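Long-range contacts in glycoside Hydrolase (Bacteroides uniformis, PDB 5T99), which binds galacto-isofagomine in the pocket of its catalytic barrel and probably hydrolyses galactose-containing oligosaccharides in a gut bacterium's agarose-degrading pathway: residues His83-Tyr88 with Ala150-Pro155; Gly109-Ala114 with Tyr128-Phe133; Asp369-Glu374 with Lys394-Leu399; Val409-Ile414 with Pro446-Phe451. One frame throughout, in Å; residues are numbered along the deposited sequence.

Contact 1 of 4, residues His83-Tyr88 with Ala150-Pro155; sequences HGTGWY and AVQLTP
Tyr88 and Val151 bind each other twice: Tyr88 N reaches Val151 O at 2.8 Å, and Val151 N answers to Tyr88 O at the same length. Two residues along, Gly86 and Leu153 repeat the exchange, with Leu153 N set 2.9 Å from Gly86 O in a nearly straight bond (174° at the hydrogen). Beyond the strand, Gly84 N still donates to Pro155 O at 2.9 Å, which extends the pairing into the loop. Gly84 adopts backbone angles at which a CB would press on the carbonyl of the preceding residue.

These are hydrogen-bonded antiparallel pairs between strands 86-93 and 146-153, central neighbours in one sheet of the sugar-binding domain, a beta-sandwich of the jelly-roll kind in family 2 glycoside hydrolases. Trp87 and Gln152 form the non-hydrogen-bonded pair between them, and here the side chains take over. Gln152 CB lies 3.6 Å from the centroid of the Trp87 six-membered ring and only 4° off its normal, a CH-pi contact over the face; chi1 of -176° carries the chain on over the same ring, with Gln152 CG 3.6 Å from Trp87 CE2. Ala150 CB sits instead at the ring's edge, 4.2 Å from Trp87 CZ3. The indole NE1 is bonded to Glu40. A leucine in place of Trp87 would probably leave Glu40 without its NE1 partner and Gln152 without the flat surface on which its chain rests.

The opposite face of the sheet carries Tyr88, Val151 and Leu153; there Tyr88 CE2 meets Leu153 CD1 at 3.8 Å, and the Tyr88 ring also packs against Phe36.

Contact 2 of 4, residues Gly109-Ala114 with Tyr128-Phe133; sequences GAMSEA and YGYTGF
Met111 sets its CG opposite the backbone N (chi1 -170°) and then bends at both following torsions, a hooked course that brings CE over the ring of Tyr130. Tyr130, with its own CG beside the backbone N (chi1 -62°), extends its ring back toward the 109-114 loop although its CB leads away from it. Met111 CE lies 3.5 Å from the centroid of the Tyr130 ring and 19° off the normal, shifted toward the CE1 and CZ rim. The sulfur stands farther above the same face, with Met111 SD 4.7 Å from the Tyr130 centroid, which makes this a Met-aromatic contact as well as a CH-pi one.

Gly129 packs against the sulfur: its CA is 3.8 Å from Met111 SD, and a CB there would run into it. That CA also points a hydrogen at Ala110 O, 3.4 Å away. Farther along, Phe133 receives Ala110 CB at its edge, 4.2 Å from CE2, while Ala114 CB approaches CZ.

Both segments are connecting loops of the sugar-binding domain on the side facing the barrel, where Tyr130 meets His316 edge-to-face and Tyr128 OH bonds to Ala371 O. A serine in place of Tyr130 would probably leave the Met111 methyl without its ring and Trp162 NE1 without the phenol oxygen, its weak hydrogen-bond partner.

Between the loops one water accepts from Ala110 N at 2.8 Å and donates to Thr131 O at 2.7 Å. Direct contact is made mainly by carbon and sulfur, with one CA-H...O contact, and the buried amide of Ala110 is satisfied through a water bridging to Thr131 O.

Contact 3 of 4, residues Asp369-Glu374 with Lys394-Leu399; sequences DEAFDE and KDLTSL
Ala371 and Leu396 are the closest CA pair, 6.4 Å apart, just beyond the end of strand 366-370 and beside helix 388-403. Leu399 meets the strand end with both of its methyls. Its CG stands anti to the backbone N (chi1 170°), which projects the branch at the strand: CD2 touches Ala371 CB at 3.8 Å, and CD1 lies alongside the carboxylate of Asp369, 3.6 Å from OD1. Leu396 CD1 comes to the same Ala371 CB at 4.0 Å, and two leucines three residues apart both rest against the one alanine methyl.

Phe372 meets the helix at Asp395 and Leu396, about a turn before Leu399. Asp395 CB sits at its ring edge, 4.0 Å from Phe372 CZ, and the two side chains cross at about a right angle, while Ala371 CB lies over one face of the ring.

This is the strand-to-helix half of a beta-alpha-beta unit in the TIM barrel. Glu370 points the other way, to Ser413, Arg346 and the pocket residue His349.

Across the contact itself the touching groups are almost all carbon. The buried carboxylate of Asp395 turns instead to the hydroxyls of Thr131 and Tyr384, two donors that would be expected to stabilise its negative charge.

Contact 4 of 4, residues Val409-Ile414 with Pro446-Phe451; sequences VIMWSI and PSTCGF
The indole of Trp412 is the flat group here, and its residue meets Pro446 chiefly through the backbone. The indole has Val409 CG1 over one face, 4.1 Å above the plane, and its NE1 is bonded to Asp442. The Pro446 ring turns its CD to Ile410 O at 3.2 Å and its CG to the CG of Met411.

Pro446 O accepts from Trp412 N at 2.9 Å, the donor lying in the carbonyl plane. Trp412 O then takes Thr448 N at 2.8 Å, with the donor tilted 34° from the plane of the Trp412 carbonyl, and Thr448 O takes Ile414 N at 2.9 Å. This alternation, with one residue bonded on both sides of its partner, is the signature of parallel strands.

Thr448 has more of its surface covered across the contact than any other residue of the two segments. Its OG1 is anti to the backbone N (chi1 -170°) and bonds to Ile468 O and Tyr491 OH; Thr448 CG2 consequently faces the other strand, 3.6 Å from Ser413 CB and 3.8 Å from Met411 SD. Ile414 CG1 lies 4.0 Å from Cys449 CB.

The axes of the two short strand segments lie 49° apart within the TIM barrel, and helix 427-441 makes the crossover between them. Trp412, Ile414 and Ser447 pack on that helix, whereas Met411 contacts strands 366-370 and 468-472, the next strands on either side of the pair.

Along the chain, contact 1 closes a loop of about sixty residues in the sugar-binding domain, and contact 2 lies wholly within it, joining two loops of the same sandwich. The two touch where Glu113 O receives Thr154 N and Ala114 packs on Leu153. Contacts 3 and 4 follow in series in the TIM barrel, each closing part of a consecutive beta-alpha-beta unit; they lie on the same sheet, in which strands 366-370 and 409-416 are neighbours. Contact 2 also reaches contact 3 through the hydroxyls of Tyr128 and Thr131, tying sandwich to barrel. Contacts 1 and 4 stand about 32 Å apart between centres, at the two ends of this chain of touches.

Contact 1 of 4, residues His83-Tyr88 with Ala150-Pro155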
# COMPACT_ATOMS: atom_id res chain seq x y z
N HIS A 83 19.57 -8.81 -4.13
CA HIS A 83 19.75 -9.95 -5.04
C HIS A 83 20.66 -10.98 -4.39
O HIS A 83 21.28 -10.71 -3.36
CB HIS A 83 20.31 -9.50 -6.39
CG HIS A 83 21.68 -8.89 -6.31
ND1 HIS A 83 22.82 -9.59 -6.64
CD2 HIS A 83 22.09 -7.65 -5.94
CE1 HIS A 83 23.87 -8.82 -6.47
NE2 HIS A 83 23.46 -7.63 -6.05
N GLY A 84 20.73 -12.15 -5.01
CA GLY A 84 21.53 -13.26 -4.51
C GLY A 84 20.64 -14.47 -4.32
O GLY A 84 19.65 -14.63 -5.03
N THR A 85 21.00 -15.31 -3.37
CA THR A 85 20.31 -16.56 -3.11
C THR A 85 19.92 -16.59 -1.64
O THR A 85 20.69 -16.13 -0.78
CB THR A 85 21.19 -17.76 -3.46
OG1 THR A 85 21.54 -17.69 -4.84
CG2 THR A 85 20.49 -19.08 -3.17
N GLY A 86 18.71 -17.08 -1.37
CA GLY A 86 18.20 -17.26 -0.01
C GLY A 86 17.43 -18.55 0.05
O GLY A 86 16.65 -18.86 -0.86
N TRP A 87 17.64 -19.31 1.12
CA TRP A 87 17.01 -20.60 1.30
C TRP A 87 16.15 -20.58 2.55
O TRP A 87 16.56 -20.01 3.57
CB TRP A 87 18.05 -21.71 1.46
CG TRP A 87 18.59 -22.29 0.17
CD1 TRP A 87 19.69 -21.87 -0.52
CD2 TRP A 87 18.08 -23.41 -0.54
NE1 TRP A 87 19.88 -22.66 -1.64
CE2 TRP A 87 18.91 -23.62 -1.66
CE3 TRP A 87 16.98 -24.26 -0.34
CZ2 TRP A 87 18.69 -24.63 -2.58
CZ3 TRP A 87 16.76 -25.28 -1.26
CH2 TRP A 87 17.62 -25.46 -2.36
N TYR A 88 14.96 -21.19 2.46
CA TYR A 88 14.11 -21.42 3.63
C TYR A 88 13.76 -22.90 3.71
O TYR A 88 13.46 -23.52 2.70
CB TYR A 88 12.82 -20.62 3.56
CG TYR A 88 12.96 -19.12 3.55
CD1 TYR A 88 12.68 -18.38 4.69
CD2 TYR A 88 13.33 -18.44 2.39
CE1 TYR A 88 12.78 -16.99 4.68
CE2 TYR A 88 13.43 -17.06 2.37
CZ TYR A 88 13.15 -16.35 3.51
OH TYR A 88 13.25 -14.99 3.49
N ALA A 150 11.14 -27.00 1.44
CA ALA A 150 12.30 -26.17 1.12
C ALA A 150 11.95 -25.18 0.03
O ALA A 150 11.37 -25.56 -0.98
CB ALA A 150 13.46 -27.03 0.67
N VAL A 151 12.32 -23.92 0.22
CA VAL A 151 12.10 -22.86 -0.75
C VAL A 151 13.45 -22.22 -1.03
O VAL A 151 14.16 -21.83 -0.10
CB VAL A 151 11.11 -21.79 -0.24
CG1 VAL A 151 10.96 -20.65 -1.25
CG2 VAL A 151 9.75 -22.41 0.05
N GLN A 152 13.80 -22.14 -2.31
CA GLN A 152 14.97 -21.37 -2.76
C GLN A 152 14.50 -20.17 -3.58
O GLN A 152 13.74 -20.32 -4.54
CB GLN A 152 15.91 -22.22 -3.61
CG GLN A 152 17.20 -21.51 -4.03
CD GLN A 152 17.82 -22.07 -5.31
OE1 GLN A 152 17.13 -22.44 -6.26
NE2 GLN A 152 19.14 -22.09 -5.35
N LEU A 153 14.96 -18.99 -3.18
CA LEU A 153 14.73 -17.77 -3.92
C LEU A 153 16.05 -17.32 -4.56
O LEU A 153 17.07 -17.27 -3.88
CB LEU A 153 14.22 -16.69 -2.96
CG LEU A 153 12.93 -17.06 -2.22
CD1 LEU A 153 12.61 -15.99 -1.19
CD2 LEU A 153 11.77 -17.24 -3.18
N THR A 154 16.03 -17.01 -5.86
CA THR A 154 17.23 -16.51 -6.54
C THR A 154 16.97 -15.16 -7.19
O THR A 154 17.05 -15.03 -8.42
CB THR A 154 17.80 -17.54 -7.57
OG1 THR A 154 16.77 -17.96 -8.48
CG2 THR A 154 18.35 -18.76 -6.85
N PRO A 155 16.66 -14.13 -6.37
CA PRO A 155 16.45 -12.80 -6.95
C PRO A 155 17.70 -12.28 -7.65
O PRO A 155 18.81 -12.43 -7.13
CB PRO A 155 16.11 -11.93 -5.73
CG PRO A 155 16.69 -12.66 -4.57
CD PRO A 155 16.51 -14.11 -4.91

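Contact 2 of 4, residues Gly109-Ala114 with Tyr128-Phe133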
# COMPACT_ATOMS: atom_id res chain seq x y z
N GLY A 109 3.34 -14.50 -1.49
CA GLY A 109 4.42 -13.78 -2.14
C GLY A 109 5.77 -14.27 -1.68
O GLY A 109 6.00 -14.48 -0.48
N ALA A 110 6.65 -14.46 -2.66
CA ALA A 110 8.03 -14.80 -2.41
C ALA A 110 8.90 -14.11 -3.46
O ALA A 110 8.77 -14.37 -4.65
CB ALA A 110 8.20 -16.31 -2.45
N MET A 111 9.79 -13.23 -2.99
CA MET A 111 10.54 -12.31 -3.83
C MET A 111 12.00 -12.73 -3.93
O MET A 111 12.71 -12.72 -2.92
CB MET A 111 10.45 -10.91 -3.21
CG MET A 111 10.97 -9.78 -4.08
SD MET A 111 9.96 -9.46 -5.53
CE MET A 111 8.52 -8.69 -4.76
N SER A 112 12.50 -13.15 -5.10
CA SER A 112 11.73 -13.54 -6.28
C SER A 112 12.43 -14.79 -6.83
O SER A 112 13.37 -15.28 -6.19
CB SER A 112 11.69 -12.41 -7.32
OG SER A 112 12.96 -11.82 -7.54
N GLU A 113 11.96 -15.32 -7.96
CA GLU A 113 12.54 -16.52 -8.57
C GLU A 113 12.53 -17.68 -7.60
O GLU A 113 13.59 -18.14 -7.13
CB GLU A 113 13.96 -16.24 -9.05
CG GLU A 113 14.04 -15.19 -10.14
CD GLU A 113 14.28 -15.78 -11.51
OE1 GLU A 113 15.04 -15.14 -12.26
OE2 GLU A 113 13.74 -16.86 -11.84
N ALA A 114 11.33 -18.12 -7.27
CA ALA A 114 11.15 -19.19 -6.30
C ALA A 114 11.23 -20.56 -6.95
O ALA A 114 10.70 -20.78 -8.05
CB ALA A 114 9.83 -19.03 -5.56
N TYR A 128 7.69 -14.48 -10.62
CA TYR A 128 7.20 -13.12 -10.30
C TYR A 128 6.84 -12.98 -8.83
O TYR A 128 5.94 -13.66 -8.33
CB TYR A 128 6.00 -12.77 -11.18
CG TYR A 128 5.60 -11.31 -11.22
CD1 TYR A 128 6.55 -10.29 -11.36
CD2 TYR A 128 4.24 -10.93 -11.18
CE1 TYR A 128 6.17 -8.96 -11.42
CE2 TYR A 128 3.86 -9.60 -11.23
CZ TYR A 128 4.83 -8.61 -11.36
OH TYR A 128 4.48 -7.29 -11.43
N GLY A 129 7.52 -12.09 -8.13
CA GLY A 129 7.40 -12.03 -6.68
C GLY A 129 6.14 -11.41 -6.08
O GLY A 129 5.94 -11.51 -4.87
N TYR A 130 5.31 -10.80 -6.92
CA TYR A 130 4.12 -10.10 -6.47
C TYR A 130 2.81 -10.87 -6.62
O TYR A 130 1.81 -10.49 -6.01
CB TYR A 130 3.99 -8.78 -7.22
CG TYR A 130 5.14 -7.83 -6.97
CD1 TYR A 130 5.24 -7.12 -5.78
CD2 TYR A 130 6.13 -7.63 -7.94
CE1 TYR A 130 6.30 -6.25 -5.55
CE2 TYR A 130 7.18 -6.76 -7.73
CZ TYR A 130 7.27 -6.06 -6.54
OH TYR A 130 8.31 -5.18 -6.33
N THR A 131 2.80 -11.93 -7.44
CA THR A 131 1.66 -12.84 -7.50
C THR A 131 1.92 -14.02 -6.58
O THR A 131 3.07 -14.43 -6.38
CB THR A 131 1.40 -13.36 -8.93
OG1 THR A 131 2.62 -13.80 -9.53
CG2 THR A 131 0.81 -12.25 -9.79
N GLY A 132 0.85 -14.54 -6.01
CA GLY A 132 0.95 -15.70 -5.13
C GLY A 132 0.92 -16.97 -5.93
O GLY A 132 0.62 -16.95 -7.13
N PHE A 133 1.26 -18.08 -5.28
CA PHE A 133 1.20 -19.41 -5.88
C PHE A 133 0.90 -20.47 -4.82
O PHE A 133 0.98 -20.22 -3.62
CB PHE A 133 2.49 -19.74 -6.65
CG PHE A 133 3.73 -19.80 -5.78
CD1 PHE A 133 4.18 -21.02 -5.28
CD2 PHE A 133 4.44 -18.64 -5.47
CE1 PHE A 133 5.32 -21.09 -4.49
CE2 PHE A 133 5.57 -18.70 -4.68
CZ PHE A 133 6.02 -19.92 -4.19
O HOH W 1 5.48 -14.94 -5.18

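Contact 3 of 4, residues Asp369-Glu374 with Lys394-Leu399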
# COMPACT_ATOMS: atom_id res chain seq x y z
N ASP A 369 -5.65 -1.58 -9.23
CA ASP A 369 -4.85 -2.76 -8.90
C ASP A 369 -3.99 -3.06 -10.13
O ASP A 369 -4.52 -3.49 -11.18
CB ASP A 369 -5.83 -3.89 -8.59
CG ASP A 369 -5.24 -5.02 -7.78
OD1 ASP A 369 -4.01 -5.08 -7.58
OD2 ASP A 369 -6.05 -5.89 -7.37
N GLU A 370 -2.68 -2.81 -10.03
CA GLU A 370 -1.77 -2.77 -11.19
C GLU A 370 -0.89 -4.02 -11.29
O GLU A 370 -0.29 -4.44 -10.31
CB GLU A 370 -0.91 -1.52 -11.16
CG GLU A 370 -0.09 -1.28 -12.43
CD GLU A 370 0.36 0.16 -12.59
OE1 GLU A 370 1.36 0.55 -11.94
OE2 GLU A 370 -0.30 0.90 -13.36
N ALA A 371 -0.81 -4.60 -12.48
CA ALA A 371 -0.18 -5.91 -12.65
C ALA A 371 1.33 -5.85 -12.90
O ALA A 371 2.07 -6.62 -12.28
CB ALA A 371 -0.86 -6.66 -13.79
N PHE A 372 1.77 -4.96 -13.81
CA PHE A 372 3.12 -5.02 -14.38
C PHE A 372 3.72 -3.65 -14.62
O PHE A 372 3.01 -2.68 -14.86
CB PHE A 372 3.12 -5.75 -15.74
CG PHE A 372 2.47 -7.10 -15.72
CD1 PHE A 372 2.95 -8.11 -14.90
CD2 PHE A 372 1.37 -7.37 -16.53
CE1 PHE A 372 2.35 -9.36 -14.89
CE2 PHE A 372 0.76 -8.62 -16.52
CZ PHE A 372 1.25 -9.62 -15.70
N ASP A 373 5.05 -3.60 -14.60
CA ASP A 373 5.83 -2.39 -14.92
C ASP A 373 6.47 -2.45 -16.31
O ASP A 373 6.88 -1.41 -16.85
CB ASP A 373 6.90 -2.16 -13.85
CG ASP A 373 7.70 -0.90 -14.08
OD1 ASP A 373 7.09 0.19 -14.20
OD2 ASP A 373 8.94 -1.00 -14.15
N GLU A 374 6.58 -3.64 -16.90
CA GLU A 374 7.01 -3.78 -18.30
C GLU A 374 6.38 -5.03 -18.92
O GLU A 374 5.98 -5.93 -18.20
CB GLU A 374 8.54 -3.85 -18.39
CG GLU A 374 9.17 -5.04 -17.69
CD GLU A 374 10.69 -5.06 -17.76
OE1 GLU A 374 11.31 -4.05 -17.41
OE2 GLU A 374 11.26 -6.09 -18.13
N LYS A 394 -0.95 -16.14 -16.98
CA LYS A 394 -1.07 -16.79 -15.68
C LYS A 394 -1.05 -15.78 -14.52
O LYS A 394 -1.85 -15.90 -13.58
CB LYS A 394 0.01 -17.85 -15.45
CG LYS A 394 -0.14 -19.13 -16.27
CD LYS A 394 0.39 -20.35 -15.52
CE LYS A 394 -0.66 -20.90 -14.54
NZ LYS A 394 -0.09 -21.77 -13.46
N ASP A 395 -0.15 -14.80 -14.59
CA ASP A 395 -0.03 -13.81 -13.52
C ASP A 395 -1.20 -12.82 -13.48
O ASP A 395 -1.69 -12.50 -12.40
CB ASP A 395 1.31 -13.06 -13.58
CG ASP A 395 2.46 -13.90 -13.02
OD1 ASP A 395 2.23 -14.61 -12.01
OD2 ASP A 395 3.58 -13.84 -13.60
N LEU A 396 -1.65 -12.35 -14.64
CA LEU A 396 -2.78 -11.44 -14.66
C LEU A 396 -4.07 -12.18 -14.25
O LEU A 396 -4.90 -11.63 -13.51
CB LEU A 396 -2.95 -10.79 -16.02
CG LEU A 396 -4.13 -9.82 -16.15
CD1 LEU A 396 -4.01 -8.68 -15.16
CD2 LEU A 396 -4.19 -9.29 -17.56
N THR A 397 -4.22 -13.41 -14.73
CA THR A 397 -5.31 -14.26 -14.29
C THR A 397 -5.26 -14.45 -12.78
O THR A 397 -6.28 -14.28 -12.10
CB THR A 397 -5.33 -15.61 -15.04
OG1 THR A 397 -5.59 -15.38 -16.42
CG2 THR A 397 -6.42 -16.57 -14.46
N SER A 398 -4.08 -14.77 -12.25
CA SER A 398 -3.91 -14.96 -10.79
C SER A 398 -4.27 -13.71 -9.98
O SER A 398 -4.89 -13.82 -8.93
CB SER A 398 -2.48 -15.40 -10.47
OG SER A 398 -2.34 -15.58 -9.07
N LEU A 399 -3.89 -12.54 -10.48
CA LEU A 399 -4.24 -11.28 -9.83
C LEU A 399 -5.77 -11.06 -9.76
O LEU A 399 -6.32 -10.73 -8.72
CB LEU A 399 -3.59 -10.11 -10.59
CG LEU A 399 -4.02 -8.70 -10.20
CD1 LEU A 399 -3.62 -8.42 -8.76
CD2 LEU A 399 -3.45 -7.66 -11.16

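Contact 4 of 4, residues Val409-Ile414 with Pro446-Phe451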
# COMPACT_ATOMS: atom_id res chain seq x y z
N VAL A 409 -11.36 -2.40 -4.98
CA VAL A 409 -10.75 -2.41 -6.33
C VAL A 409 -11.77 -1.95 -7.36
O VAL A 409 -12.86 -2.51 -7.45
CB VAL A 409 -10.20 -3.80 -6.72
CG1 VAL A 409 -9.63 -3.78 -8.12
CG2 VAL A 409 -9.14 -4.23 -5.73
N ILE A 410 -11.42 -0.91 -8.12
CA ILE A 410 -12.31 -0.37 -9.15
C ILE A 410 -11.76 -0.44 -10.56
O ILE A 410 -12.53 -0.28 -11.50
CB ILE A 410 -12.76 1.08 -8.85
CG1 ILE A 410 -11.57 2.04 -8.67
CG2 ILE A 410 -13.64 1.08 -7.60
CD1 ILE A 410 -11.94 3.51 -8.72
N MET A 411 -10.46 -0.65 -10.73
CA MET A 411 -9.87 -0.83 -12.05
C MET A 411 -8.76 -1.88 -12.03
O MET A 411 -8.12 -2.10 -11.00
CB MET A 411 -9.29 0.48 -12.56
CG MET A 411 -10.20 1.69 -12.52
SD MET A 411 -9.46 3.02 -13.50
CE MET A 411 -10.33 4.47 -12.91
N TRP A 412 -8.55 -2.54 -13.16
CA TRP A 412 -7.38 -3.38 -13.40
C TRP A 412 -6.41 -2.61 -14.29
O TRP A 412 -6.70 -2.39 -15.47
CB TRP A 412 -7.79 -4.69 -14.08
CG TRP A 412 -8.86 -5.45 -13.37
CD1 TRP A 412 -10.14 -5.61 -13.79
CD2 TRP A 412 -8.75 -6.13 -12.12
NE1 TRP A 412 -10.84 -6.36 -12.88
CE2 TRP A 412 -10.01 -6.69 -11.85
CE3 TRP A 412 -7.70 -6.32 -11.21
CZ2 TRP A 412 -10.26 -7.45 -10.69
CZ3 TRP A 412 -7.94 -7.07 -10.06
CH2 TRP A 412 -9.21 -7.62 -9.81
N SER A 413 -5.28 -2.18 -13.74
CA SER A 413 -4.26 -1.47 -14.53
C SER A 413 -3.29 -2.51 -15.10
O SER A 413 -2.61 -3.21 -14.34
CB SER A 413 -3.52 -0.43 -13.69
OG SER A 413 -2.64 0.35 -14.48
N ILE A 414 -3.25 -2.62 -16.43
CA ILE A 414 -2.47 -3.66 -17.11
C ILE A 414 -0.97 -3.37 -17.24
O ILE A 414 -0.18 -4.26 -17.55
CB ILE A 414 -3.02 -4.00 -18.53
CG1 ILE A 414 -3.17 -2.75 -19.40
CG2 ILE A 414 -4.34 -4.75 -18.41
CD1 ILE A 414 -3.36 -3.04 -20.87
N PRO A 446 -13.45 -1.86 -14.93
CA PRO A 446 -12.74 -1.49 -16.16
C PRO A 446 -11.24 -1.75 -16.12
O PRO A 446 -10.64 -1.74 -15.05
CB PRO A 446 -13.00 0.01 -16.28
CG PRO A 446 -13.28 0.45 -14.89
CD PRO A 446 -14.06 -0.67 -14.29
N SER A 447 -10.66 -1.98 -17.30
CA SER A 447 -9.22 -2.01 -17.47
C SER A 447 -8.69 -0.59 -17.64
O SER A 447 -9.40 0.31 -18.09
CB SER A 447 -8.85 -2.83 -18.70
OG SER A 447 -9.39 -2.26 -19.88
N THR A 448 -7.43 -0.39 -17.29
CA THR A 448 -6.77 0.88 -17.47
C THR A 448 -5.27 0.65 -17.66
O THR A 448 -4.80 -0.50 -17.63
CB THR A 448 -7.05 1.81 -16.26
OG1 THR A 448 -6.60 3.15 -16.53
CG2 THR A 448 -6.39 1.28 -15.01
N CYS A 449 -4.54 1.74 -17.87
CA CYS A 449 -3.10 1.70 -18.08
C CYS A 449 -2.55 3.10 -17.86
O CYS A 449 -3.27 4.09 -18.06
CB CYS A 449 -2.79 1.21 -19.51
SG CYS A 449 -1.08 0.70 -19.81
N GLY A 450 -1.29 3.19 -17.43
CA GLY A 450 -0.64 4.48 -17.14
C GLY A 450 0.31 4.86 -18.25
O GLY A 450 1.35 4.22 -18.42
N PHE A 451 -0.03 5.90 -19.01
CA PHE A 451 0.74 6.30 -20.20
C PHE A 451 1.60 7.53 -19.96
O PHE A 451 1.08 8.62 -19.69
CB PHE A 451 -0.20 6.58 -21.38
CG PHE A 451 -1.06 5.41 -21.76
CD1 PHE A 451 -0.48 4.22 -22.20
CD2 PHE A 451 -2.46 5.50 -21.71
CE1 PHE A 451 -1.29 3.14 -22.57
CE2 PHE A 451 -3.25 4.42 -22.07
CZ PHE A 451 -2.67 3.24 -22.50